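Local coordinates for Serine/threonine/tyrosine-interacting protein (Homo sapiens, PDB 2R0B) that is a catalytically inactive dual-specificity phosphatase relative that holds ERK1/ERK2 in the nucleus and blocks FBXW7 from joining its SCF ubiquitin ligase, at residues 63-67 with 68-72. Sequence-based numbering, arbitrary orientation.
Sequences DIADN and PVENI
E70 OE1 is gripped from two directions. It receives the backbone N of A65 at 2.8 Å in a nearly straight bond (174°), on its anti lone pair, the one facing away from OE2, and a water donates to it at 2.6 Å. The same water gives its other hydrogen to D63 O, so OE1 is tied directly to A65 N and, through the water, to D63 O. The side chain gets there by leaving with CG anti to the backbone N (chi1 171°) and then bending at chi2 (64°), which folds it back over the preceding residues. OE2 takes a weak bond from N71 N and has R74 as a long, weak ion-pair partner. These bonds join the start of the loop after strand 58-63, at one edge of the sheet, to its later part, on the way to helix 76-88; in active dual-specificity phosphatases the general-acid loop follows the equivalent strand. At the bend, N67 to E70 form a type I beta turn, closed by E70 N donating to N67 O at 3.1 Å from well above the carbonyl plane. N67 adds an Asx turn: its OD1 accepts V69 N at 3.0 Å, in the plane of the side-chain carbonyl, and a weak second bond from E70 N, the N-H that also serves N67 O. Farther back along the E70 side chain the contact is apolar: CG meets I64 CG2 at 3.6 Å. Cutting E70 back to an alanine is likely to leave A65 N without its acceptor, the water with D63 O alone of these two acceptors, and I64 CG2 without its contact to CG. I64 CG2 also touches I72 CG2, the isoleucine side chains crossing at about a right angle. F107 of helix 103-116 packs against both isoleucines, and Q143 of helix 138-152 bonds to the main chain at E70 O and I72 N.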
loop_
_atom_site.group_PDB
_atom_site.type_symbol
_atom_site.label_atom_id
_atom_site.label_comp_id
_atom_site.label_asym_id
_atom_site.label_seq_id
_atom_site.Cartn_x
_atom_site.Cartn_y
_atom_site.Cartn_z
ATOM N N ASP A 63 -0.501 5.140 -10.965
ATOM C CA ASP A 63 -0.105 6.525 -11.207
ATOM C C ASP A 63 -0.993 7.435 -10.345
ATOM O O ASP A 63 -2.142 7.752 -10.700
ATOM C CB ASP A 63 -0.226 6.806 -12.705
ATOM C CG ASP A 63 -0.106 8.274 -13.050
ATOM O OD1 ASP A 63 0.482 9.035 -12.255
ATOM O OD2 ASP A 63 -0.586 8.677 -14.148
ATOM N N ILE A 64 -0.455 7.838 -9.194
ATOM C CA ILE A 64 -1.223 8.606 -8.193
ATOM C C ILE A 64 -0.360 9.731 -7.638
ATOM O O ILE A 64 0.784 9.481 -7.252
ATOM C CB ILE A 64 -1.653 7.695 -6.990
ATOM C CG1 ILE A 64 -2.649 6.618 -7.461
ATOM C CG2 ILE A 64 -2.247 8.559 -5.839
ATOM C CD1 ILE A 64 -3.019 5.556 -6.473
ATOM N N ALA A 65 -0.897 10.955 -7.606
ATOM C CA ALA A 65 -0.241 12.085 -6.928
ATOM C C ALA A 65 -0.593 12.150 -5.448
ATOM O O ALA A 65 -1.730 11.829 -5.058
ATOM C CB ALA A 65 -0.634 13.376 -7.594
ATOM N N ASP A 66 0.365 12.564 -4.621
ATOM C CA ASP A 66 0.097 12.780 -3.193
ATOM C C ASP A 66 -0.450 14.178 -2.914
ATOM O O ASP A 66 0.270 15.081 -2.482
ATOM C CB ASP A 66 1.334 12.497 -2.325
ATOM C CG ASP A 66 1.038 12.608 -0.837
ATOM O OD1 ASP A 66 -0.127 12.377 -0.448
ATOM O OD2 ASP A 66 1.962 12.918 -0.051
ATOM N N ASN A 67 -1.729 14.372 -3.216
ATOM C CA ASN A 67 -2.391 15.630 -2.897
ATOM C C ASN A 67 -3.872 15.418 -2.581
ATOM O O ASN A 67 -4.459 14.440 -3.044
ATOM C CB ASN A 67 -2.148 16.711 -3.955
ATOM C CG ASN A 67 -2.912 16.479 -5.226
ATOM O OD1 ASN A 67 -4.147 16.563 -5.253
ATOM N ND2 ASN A 67 -2.189 16.250 -6.307
ATOM N N PRO A 68 -4.456 16.315 -1.768
ATOM C CA PRO A 68 -5.840 16.111 -1.301
ATOM C C PRO A 68 -6.954 16.040 -2.357
ATOM O O PRO A 68 -8.067 15.594 -2.042
ATOM C CB PRO A 68 -6.070 17.245 -0.292
ATOM C CG PRO A 68 -4.931 18.205 -0.449
ATOM C CD PRO A 68 -3.820 17.517 -1.193
ATOM N N VAL A 69 -6.697 16.467 -3.586
ATOM C CA VAL A 69 -7.746 16.322 -4.598
ATOM C C VAL A 69 -7.566 15.103 -5.516
ATOM O O VAL A 69 -8.426 14.804 -6.340
ATOM C CB VAL A 69 -7.978 17.623 -5.408
ATOM C CG1 VAL A 69 -8.013 18.828 -4.471
ATOM C CG2 VAL A 69 -6.914 17.802 -6.461
ATOM N N GLU A 70 -6.442 14.405 -5.379
ATOM C CA GLU A 70 -6.207 13.202 -6.184
ATOM C C GLU A 70 -7.257 12.154 -5.798
ATOM O O GLU A 70 -7.561 11.964 -4.626
ATOM C CB GLU A 70 -4.784 12.669 -5.966
ATOM C CG GLU A 70 -4.482 11.290 -6.598
ATOM C CD GLU A 70 -4.556 11.302 -8.120
ATOM O OE1 GLU A 70 -3.475 11.285 -8.765
ATOM O OE2 GLU A 70 -5.691 11.380 -8.665
ATOM N N ASN A 71 -7.855 11.522 -6.793
ATOM C CA ASN A 71 -8.801 10.441 -6.552
ATOM C C ASN A 71 -8.075 9.114 -6.382
ATOM O O ASN A 71 -7.482 8.575 -7.343
ATOM C CB ASN A 71 -9.789 10.358 -7.724
ATOM C CG ASN A 71 -10.798 9.209 -7.603
ATOM O OD1 ASN A 71 -10.593 8.219 -6.887
ATOM N ND2 ASN A 71 -11.907 9.342 -8.339
ATOM N N ILE A 72 -8.118 8.578 -5.162
ATOM C CA ILE A 72 -7.628 7.207 -4.917
ATOM C C ILE A 72 -8.758 6.208 -4.648
ATOM O O ILE A 72 -8.561 5.016 -4.806
ATOM C CB ILE A 72 -6.612 7.126 -3.746
ATOM C CG1 ILE A 72 -7.253 7.538 -2.410
ATOM C CG2 ILE A 72 -5.353 7.930 -4.077
ATOM C CD1 ILE A 72 -6.270 7.416 -1.198
HETATM O O HOH W 1 -3.357 10.203 -11.129
#